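Local structure of flavodoxin (Lactobacillus reuteri, 5VEG) at residues Met30-Gly42 / Asn59-Asp71. The protein binds flavin mononucleotide and probably serves as a low-potential electron donor to redox enzymes, in association with a 1,2-propanediol-utilization bacterial microcompartment. Sequence-based numbering, arbitrary orientation.
With FMN (flavin mononucleotide), chain D.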
ATOM      1  N   MET A  30      19.312   4.922   7.317  1.00 53.72           N
ATOM      2  CA  MET A  30      19.018   3.562   7.757  1.00 59.25           C
ATOM      3  C   MET A  30      17.862   2.913   6.966  1.00 44.14           C
ATOM      4  O   MET A  30      18.083   1.964   6.221  1.00 52.07           O
ATOM      5  CB  MET A  30      18.704   3.553   9.256  1.00 57.24           C
ATOM      6  CG  MET A  30      19.047   2.249   9.955  1.00 61.57           C
ATOM      7  SD  MET A  30      18.598   2.254  11.703  1.00 91.14           S
ATOM      8  CE  MET A  30      19.859   1.171  12.386  1.00 57.71           C
ATOM      9  N   LEU A  31      16.634   3.405   7.121  1.00 46.81           N
ATOM     10  CA  LEU A  31      15.467   2.708   6.590  1.00 37.20           C
ATOM     11  C   LEU A  31      15.042   3.266   5.237  1.00 35.37           C
ATOM     12  O   LEU A  31      15.036   4.483   5.023  1.00 38.14           O
ATOM     13  CB  LEU A  31      14.290   2.786   7.564  1.00 47.04           C
ATOM     14  CG  LEU A  31      14.370   1.881   8.786  1.00 41.04           C
ATOM     15  CD1 LEU A  31      13.121   2.026   9.659  1.00 42.04           C
ATOM     16  CD2 LEU A  31      14.570   0.443   8.365  1.00 38.38           C
ATOM     17  N   THR A  32      14.681   2.361   4.329  1.00 35.35           N
ATOM     18  CA  THR A  32      14.123   2.704   3.033  1.00 33.60           C
ATOM     19  C   THR A  32      12.702   2.154   2.916  1.00 33.60           C
ATOM     20  O   THR A  32      12.334   1.177   3.580  1.00 30.95           O
ATOM     21  CB  THR A  32      14.977   2.144   1.888  1.00 29.79           C
ATOM     22  OG1 THR A  32      15.012   0.718   1.992  1.00 32.19           O
ATOM     23  CG2 THR A  32      16.407   2.687   1.966  1.00 36.78           C
ATOM     24  N   ALA A  33      11.913   2.790   2.053  1.00 28.06           N
ATOM     25  CA  ALA A  33      10.551   2.372   1.773  1.00 28.01           C
ATOM     26  C   ALA A  33      10.242   2.652   0.314  1.00 29.99           C
ATOM     27  O   ALA A  33      10.748   3.609  -0.275  1.00 36.78           O
ATOM     28  CB  ALA A  33       9.526   3.087   2.662  1.00 29.79           C
ATOM     29  N   HIS A  34       9.416   1.796  -0.268  1.00 31.60           N
ATOM     30  CA  HIS A  34       8.869   2.019  -1.597  1.00 29.70           C
ATOM     31  C   HIS A  34       7.350   1.978  -1.492  1.00 27.33           C
ATOM     32  O   HIS A  34       6.788   0.982  -1.025  1.00 25.72           O
ATOM     33  CB  HIS A  34       9.398   0.974  -2.582  1.00 28.47           C
ATOM     34  CG  HIS A  34       9.315   1.403  -4.014  1.00 34.84           C
ATOM     35  ND1 HIS A  34      10.290   1.105  -4.945  1.00 30.79           N
ATOM     36  CD2 HIS A  34       8.363   2.100  -4.677  1.00 31.40           C
ATOM     37  CE1 HIS A  34       9.940   1.598  -6.120  1.00 33.51           C
ATOM     38  NE2 HIS A  34       8.775   2.210  -5.983  1.00 35.98           N
ATOM     39  N   VAL A  35       6.693   3.069  -1.892  1.00 31.98           N
ATOM     40  CA  VAL A  35       5.231   3.161  -1.926  1.00 28.06           C
ATOM     41  C   VAL A  35       4.796   3.159  -3.381  1.00 29.06           C
ATOM     42  O   VAL A  35       5.163   4.060  -4.147  1.00 33.37           O
ATOM     43  CB  VAL A  35       4.712   4.419  -1.206  1.00 25.08           C
ATOM     44  CG1 VAL A  35       3.204   4.526  -1.346  1.00 28.71           C
ATOM     45  CG2 VAL A  35       5.108   4.399   0.262  1.00 27.85           C
ATOM     46  N   VAL A  36       4.022   2.159  -3.777  1.00 22.22           N
ATOM     47  CA  VAL A  36       3.427   2.173  -5.104  1.00 23.60           C
ATOM     48  C   VAL A  36       1.937   2.451  -4.965  1.00 25.25           C
ATOM     49  O   VAL A  36       1.294   2.057  -3.986  1.00 27.74           O
ATOM     50  CB  VAL A  36       3.675   0.875  -5.901  1.00 31.37           C
ATOM     51  CG1 VAL A  36       5.192   0.661  -6.117  1.00 36.61           C
ATOM     52  CG2 VAL A  36       3.051  -0.313  -5.207  1.00 33.81           C
ATOM     53  N   TYR A  37       1.383   3.138  -5.960  1.00 28.17           N
ATOM     54  CA  TYR A  37      -0.044   3.428  -5.956  1.00 27.77           C
ATOM     55  C   TYR A  37      -0.642   3.075  -7.304  1.00 30.66           C
ATOM     56  O   TYR A  37       0.042   3.079  -8.336  1.00 28.72           O
ATOM     57  CB  TYR A  37      -0.346   4.909  -5.618  1.00 31.74           C
ATOM     58  CG  TYR A  37       0.251   5.904  -6.600  1.00 33.57           C
ATOM     59  CD1 TYR A  37      -0.449   6.303  -7.741  1.00 34.45           C
ATOM     60  CD2 TYR A  37       1.518   6.442  -6.383  1.00 31.57           C
ATOM     61  CE1 TYR A  37       0.109   7.199  -8.640  1.00 33.72           C
ATOM     62  CE2 TYR A  37       2.075   7.338  -7.269  1.00 29.79           C
ATOM     63  CZ  TYR A  37       1.374   7.708  -8.392  1.00 30.88           C
ATOM     64  OH  TYR A  37       1.939   8.603  -9.261  1.00 30.27           O
ATOM     65  N   ALA A  38      -1.932   2.756  -7.281  1.00 28.96           N
ATOM     66  CA  ALA A  38      -2.737   2.677  -8.491  1.00 30.22           C
ATOM     67  C   ALA A  38      -3.871   3.675  -8.353  1.00 34.44           C
ATOM     68  O   ALA A  38      -4.474   3.785  -7.281  1.00 23.43           O
ATOM     69  CB  ALA A  38      -3.283   1.272  -8.724  1.00 29.24           C
ATOM     70  N   THR A  39      -4.148   4.421  -9.419  1.00 29.35           N
ATOM     71  CA  THR A  39      -5.144   5.467  -9.256  1.00 28.93           C
ATOM     72  C   THR A  39      -5.713   5.861 -10.611  1.00 36.19           C
ATOM     73  O   THR A  39      -5.067   5.699 -11.652  1.00 30.89           O
ATOM     74  CB  THR A  39      -4.546   6.678  -8.531  1.00 33.44           C
ATOM     75  OG1 THR A  39      -5.587   7.614  -8.232  1.00 30.22           O
ATOM     76  CG2 THR A  39      -3.463   7.353  -9.378  1.00 31.58           C
ATOM     77  N   MET A  40      -6.938   6.378 -10.574  1.00 32.20           N
ATOM     78  CA  MET A  40      -7.559   6.969 -11.756  1.00 41.86           C
ATOM     79  C   MET A  40      -8.004   8.406 -11.535  1.00 40.26           C
ATOM     80  O   MET A  40      -7.806   9.244 -12.416  1.00 37.76           O
ATOM     81  CB  MET A  40      -8.738   6.111 -12.214  1.00 40.66           C
ATOM     82  CG  MET A  40      -8.267   4.775 -12.741  1.00 41.05           C
ATOM     83  SD  MET A  40      -9.454   3.949 -13.806  1.00 75.68           S
ATOM     84  CE  MET A  40     -10.899   4.223 -12.846  1.00 39.68           C
ATOM     85  N   THR A  41      -8.568   8.725 -10.372  1.00 31.59           N
ATOM     86  CA  THR A  41      -8.985  10.089 -10.081  1.00 37.03           C
ATOM     87  C   THR A  41      -8.181  10.707  -8.946  1.00 41.57           C
ATOM     88  O   THR A  41      -8.572  11.753  -8.411  1.00 38.81           O
ATOM     89  CB  THR A  41     -10.489  10.131  -9.784  1.00 45.13           C
ATOM     90  OG1 THR A  41     -10.875   8.988  -9.008  1.00 34.35           O
ATOM     91  CG2 THR A  41     -11.282  10.118 -11.090  1.00 44.51           C
ATOM     92  N   GLY A  42      -7.056  10.084  -8.570  1.00 38.90           N
ATOM     93  CA  GLY A  42      -6.083  10.698  -7.699  1.00 31.75           C
ATOM     94  C   GLY A  42      -6.213  10.385  -6.226  1.00 29.86           C
ATOM     95  O   GLY A  42      -5.305  10.733  -5.465  1.00 31.15           O
ATOM     96  N   ASN A  59      12.026   9.722   9.264  1.00 40.01           N
ATOM     97  CA  ASN A  59      13.423   9.514   8.858  1.00 42.83           C
ATOM     98  C   ASN A  59      13.586   8.269   7.995  1.00 48.44           C
ATOM     99  O   ASN A  59      14.540   7.513   8.146  1.00 52.89           O
ATOM    100  CB  ASN A  59      14.370   9.446  10.062  1.00 43.02           C
ATOM    101  CG  ASN A  59      14.222  10.637  10.989  1.00 53.06           C
ATOM    102  OD1 ASN A  59      14.227  11.784  10.545  1.00 49.36           O
ATOM    103  ND2 ASN A  59      14.074  10.368  12.284  1.00 46.84           N
ATOM    104  N   VAL A  60      12.654   8.052   7.084  1.00 46.83           N
ATOM    105  CA  VAL A  60      12.732   6.960   6.124  1.00 40.91           C
ATOM    106  C   VAL A  60      12.992   7.577   4.757  1.00 40.83           C
ATOM    107  O   VAL A  60      12.411   8.614   4.419  1.00 40.70           O
ATOM    108  CB  VAL A  60      11.432   6.124   6.140  1.00 36.97           C
ATOM    109  CG1 VAL A  60      11.450   5.051   5.060  1.00 35.44           C
ATOM    110  CG2 VAL A  60      11.235   5.496   7.500  1.00 34.27           C
ATOM    111  N   LYS A  61      13.882   6.967   3.978  1.00 42.51           N
ATOM    112  CA  LYS A  61      14.063   7.397   2.597  1.00 42.00           C
ATOM    113  C   LYS A  61      13.068   6.635   1.735  1.00 42.35           C
ATOM    114  O   LYS A  61      13.099   5.399   1.699  1.00 35.92           O
ATOM    115  CB  LYS A  61      15.499   7.194   2.113  1.00 42.01           C
ATOM    116  CG  LYS A  61      16.541   7.790   3.047  1.00 59.50           C
ATOM    117  CD  LYS A  61      17.676   6.818   3.345  1.00 67.76           C
ATOM    118  CE  LYS A  61      18.282   7.131   4.702  1.00 66.36           C
ATOM    119  NZ  LYS A  61      17.509   6.404   5.749  1.00 64.80           N
ATOM    120  N   VAL A  62      12.183   7.375   1.060  1.00 36.63           N
ATOM    121  CA  VAL A  62      10.995   6.826   0.419  1.00 32.82           C
ATOM    122  C   VAL A  62      11.120   6.967  -1.090  1.00 31.81           C
ATOM    123  O   VAL A  62      11.401   8.057  -1.598  1.00 32.42           O
ATOM    124  CB  VAL A  62       9.712   7.528   0.905  1.00 38.43           C
ATOM    125  CG1 VAL A  62       8.494   7.011   0.118  1.00 29.73           C
ATOM    126  CG2 VAL A  62       9.507   7.332   2.395  1.00 33.32           C
ATOM    127  N   THR A  63      10.879   5.871  -1.798  1.00 28.59           N
ATOM    128  CA  THR A  63      10.616   5.898  -3.229  1.00 40.01           C
ATOM    129  C   THR A  63       9.114   5.742  -3.444  1.00 34.93           C
ATOM    130  O   THR A  63       8.475   4.904  -2.797  1.00 31.16           O
ATOM    131  CB  THR A  63      11.374   4.775  -3.939  1.00 41.87           C
ATOM    132  OG1 THR A  63      12.748   4.798  -3.530  1.00 49.52           O
ATOM    133  CG2 THR A  63      11.287   4.933  -5.450  1.00 31.39           C
ATOM    134  N   GLU A  64       8.554   6.556  -4.331  1.00 29.22           N
ATOM    135  CA  GLU A  64       7.135   6.506  -4.648  1.00 34.95           C
ATOM    136  C   GLU A  64       6.985   6.354  -6.152  1.00 34.63           C
ATOM    137  O   GLU A  64       7.620   7.090  -6.911  1.00 37.31           O
ATOM    138  CB  GLU A  64       6.408   7.768  -4.162  1.00 33.81           C
ATOM    139  CG  GLU A  64       4.891   7.720  -4.366  1.00 35.85           C
ATOM    140  CD  GLU A  64       4.153   8.958  -3.844  1.00 41.48           C
ATOM    141  OE1 GLU A  64       4.801   9.933  -3.410  1.00 40.11           O
ATOM    142  OE2 GLU A  64       2.908   8.952  -3.871  1.00 40.44           O
ATOM    143  N   SER A  65       6.153   5.410  -6.586  1.00 27.67           N
ATOM    144  CA  SER A  65       5.940   5.237  -8.018  1.00 36.74           C
ATOM    145  C   SER A  65       4.534   4.715  -8.277  1.00 31.67           C
ATOM    146  O   SER A  65       3.862   4.212  -7.375  1.00 33.74           O
ATOM    147  CB  SER A  65       6.985   4.288  -8.625  1.00 34.67           C
ATOM    148  OG  SER A  65       7.008   3.057  -7.929  1.00 34.49           O
ATOM    149  N   GLU A  66       4.087   4.855  -9.520  1.00 31.39           N
ATOM    150  CA  GLU A  66       2.811   4.289  -9.943  1.00 28.15           C
ATOM    151  C   GLU A  66       2.987   2.813 -10.292  1.00 39.17           C
ATOM    152  O   GLU A  66       4.038   2.391 -10.787  1.00 34.82           O
ATOM    153  CB  GLU A  66       2.254   5.049 -11.151  1.00 32.39           C
ATOM    154  CG  GLU A  66       0.789   4.725 -11.506  1.00 27.78           C
ATOM    155  CD  GLU A  66       0.688   3.665 -12.580  1.00 33.12           C
ATOM    156  OE1 GLU A  66      -0.221   2.821 -12.498  1.00 32.76           O
ATOM    157  OE2 GLU A  66       1.535   3.658 -13.506  1.00 38.71           O
ATOM    158  N   ILE A  67       1.934   2.030 -10.045  1.00 30.91           N
ATOM    159  CA  ILE A  67       2.084   0.577 -10.064  1.00 34.20           C
ATOM    160  C   ILE A  67       2.430   0.071 -11.464  1.00 34.64           C
ATOM    161  O   ILE A  67       3.231  -0.854 -11.615  1.00 31.53           O
ATOM    162  CB  ILE A  67       0.823  -0.098  -9.497  1.00 32.00           C
ATOM    163  CG1 ILE A  67       1.087  -1.572  -9.189  1.00 29.21           C
ATOM    164  CG2 ILE A  67      -0.386   0.073 -10.426  1.00 29.02           C
ATOM    165  CD1 ILE A  67       0.130  -2.131  -8.131  1.00 25.16           C
ATOM    166  N   SER A  68       1.853   0.669 -12.505  1.00 37.57           N
ATOM    167  CA  SER A  68       2.082   0.148 -13.847  1.00 39.86           C
ATOM    168  C   SER A  68       3.479   0.464 -14.368  1.00 40.34           C
ATOM    169  O   SER A  68       3.913  -0.177 -15.327  1.00 39.78           O
ATOM    170  CB  SER A  68       1.044   0.689 -14.827  1.00 40.49           C
ATOM    171  OG  SER A  68       1.442   1.952 -15.329  1.00 37.25           O
ATOM    172  N   GLN A  69       4.183   1.424 -13.764  1.00 37.49           N
ATOM    173  CA  GLN A  69       5.561   1.742 -14.128  1.00 41.37           C
ATOM    174  C   GLN A  69       6.588   1.116 -13.187  1.00 39.87           C
ATOM    175  O   GLN A  69       7.749   1.531 -13.196  1.00 41.36           O
ATOM    176  CB  GLN A  69       5.774   3.261 -14.140  1.00 44.45           C
ATOM    177  CG  GLN A  69       4.781   4.046 -14.963  1.00 46.99           C
ATOM    178  CD  GLN A  69       5.220   4.208 -16.399  1.00 60.23           C
ATOM    179  OE1 GLN A  69       5.694   3.257 -17.027  1.00 57.98           O
ATOM    180  NE2 GLN A  69       5.052   5.414 -16.937  1.00 66.38           N
ATOM    181  N   THR A  70       6.192   0.157 -12.356  1.00 35.53           N
ATOM    182  CA  THR A  70       7.057  -0.364 -11.305  1.00 39.46           C
ATOM    183  C   THR A  70       7.180  -1.869 -11.457  1.00 35.23           C
ATOM    184  O   THR A  70       6.170  -2.563 -11.615  1.00 31.24           O
ATOM    185  CB  THR A  70       6.516  -0.017  -9.910  1.00 40.78           C
ATOM    186  OG1 THR A  70       6.210   1.382  -9.850  1.00 42.08           O
ATOM    187  CG2 THR A  70       7.537  -0.353  -8.834  1.00 32.72           C
ATOM    188  N   ASP A  71       8.415  -2.365 -11.429  1.00 32.92           N
ATOM    189  CA  ASP A  71       8.674  -3.795 -11.394  1.00 39.68           C
ATOM    190  C   ASP A  71       8.899  -4.239  -9.954  1.00 32.39           C
ATOM    191  O   ASP A  71       9.580  -3.558  -9.181  1.00 35.44           O
ATOM    192  CB  ASP A  71       9.881  -4.153 -12.265  1.00 45.04           C
ATOM    193  CG  ASP A  71       9.676  -3.756 -13.727  1.00 61.92           C
ATOM    194  OD1 ASP A  71       8.655  -4.188 -14.319  1.00 61.07           O
ATOM    195  OD2 ASP A  71      10.522  -3.004 -14.275  1.00 59.71           O
TER
HETATM  196  N1  FMN D 201     -14.846   1.178  -4.496  1.00 28.61           N
HETATM  197  C2  FMN D 201     -14.812   0.055  -3.695  1.00 26.68           C
HETATM  198  O2  FMN D 201     -14.335   0.131  -2.567  1.00 26.30           O
HETATM  199  N3  FMN D 201     -15.321  -1.143  -4.150  1.00 26.36           N
HETATM  200  C4  FMN D 201     -15.873  -1.233  -5.412  1.00 26.62           C
HETATM  201  O4  FMN D 201     -16.312  -2.313  -5.791  1.00 30.30           O
HETATM  202  C4A FMN D 201     -15.920  -0.104  -6.231  1.00 26.60           C
HETATM  203  N5  FMN D 201     -16.467  -0.166  -7.502  1.00 29.94           N
HETATM  204  C5A FMN D 201     -16.487   0.982  -8.284  1.00 32.47           C
HETATM  205  C6  FMN D 201     -17.036   0.955  -9.571  1.00 41.91           C
HETATM  206  C7  FMN D 201     -17.056   2.115 -10.355  1.00 36.20           C
HETATM  207  C7M FMN D 201     -17.647   2.095 -11.738  1.00 34.70           C
HETATM  208  C8  FMN D 201     -16.540   3.304  -9.853  1.00 36.61           C
HETATM  209  C8M FMN D 201     -16.568   4.549 -10.696  1.00 35.59           C
HETATM  210  C9  FMN D 201     -15.996   3.342  -8.572  1.00 28.54           C
HETATM  211  C9A FMN D 201     -15.962   2.179  -7.803  1.00 31.14           C
HETATM  212  N10 FMN D 201     -15.409   2.232  -6.543  1.00 27.14           N
HETATM  213  C10 FMN D 201     -15.401   1.101  -5.757  1.00 28.83           C
HETATM  214  C1' FMN D 201     -14.908   3.543  -6.014  1.00 26.14           C
HETATM  215  C2' FMN D 201     -13.432   3.872  -6.188  1.00 29.21           C
HETATM  216  O2' FMN D 201     -12.672   2.837  -5.618  1.00 29.62           O
HETATM  217  C3' FMN D 201     -13.230   5.133  -5.368  1.00 31.24           C
HETATM  218  O3' FMN D 201     -13.885   6.241  -5.956  1.00 31.22           O
HETATM  219  C4' FMN D 201     -11.767   5.478  -5.175  1.00 28.19           C
HETATM  220  O4' FMN D 201     -11.689   6.594  -4.325  1.00 25.70           O
HETATM  221  C5' FMN D 201     -11.127   5.854  -6.501  1.00 29.45           C
HETATM  222  O5' FMN D 201      -9.741   5.970  -6.256  1.00 30.96           O
HETATM  223  P   FMN D 201      -8.786   6.760  -7.286  1.00 29.93           P
HETATM  224  O1P FMN D 201      -9.200   8.215  -7.285  1.00 32.54           O
HETATM  225  O2P FMN D 201      -7.371   6.627  -6.752  1.00 30.55           O
HETATM  226  O3P FMN D 201      -8.946   6.211  -8.672  1.00 29.91           O
HETATM  227  O   HOH W   1      13.536   4.096  -1.262  1.00 39.07           O
HETATM  228  O   HOH W   2      -2.662   3.508 -11.610  1.00 31.07           O
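Tyr37 lays its ring across strand 60-66, one face over the backbone of Glu66, whose CA stands 4.0 Å from the ring centroid in a CH-pi contact. Its CG sits between the backbone N and the carbonyl carbon (chi1 61°), a rotamer that folds the ring over the neighbouring strand, where Tyr37 CE1 also meets Glu66 CG at 3.8 Å. Glu64 lies on the same face of the sheet and crosses the ring at about a right angle, with OE2 near Tyr37 CD2 and its carboxylate plane turned 80° from the ring.

At the start of the strands, the Lys61 side chain bends toward Leu31. Lys61 N and Lys61 NZ both donate to Leu31 O, at 2.9 and 3.2 Å, the ammonium approaching from above the carbonyl plane.

Buried His34, on the sheet face away from Tyr37, is held in two ways. Thr63 CG2 packs over one face of the His34 ring, 3.8 Å from the centroid, while Ser65 OG lies near the ring plane and shares a hydrogen bond with His34 NE2 at 2.8 Å, fixing the imidazole's rotation. Phe75 also meets this ring.

Regular parallel pairing runs from Lys61 N to Ile67 N, which donates to Tyr37 O at 2.8 Å. Strands 31-38 and 60-66, joined through helix 43-56, form the first beta-alpha-beta unit of the flavodoxin fold; beyond Ala38, the loop Thr39-Gly42 wraps the FMN phosphate, with Thr41 OG1 hydrogen-bonded to FMN O1P at 2.5 Å, as in the phosphate-binding loop of flavodoxins.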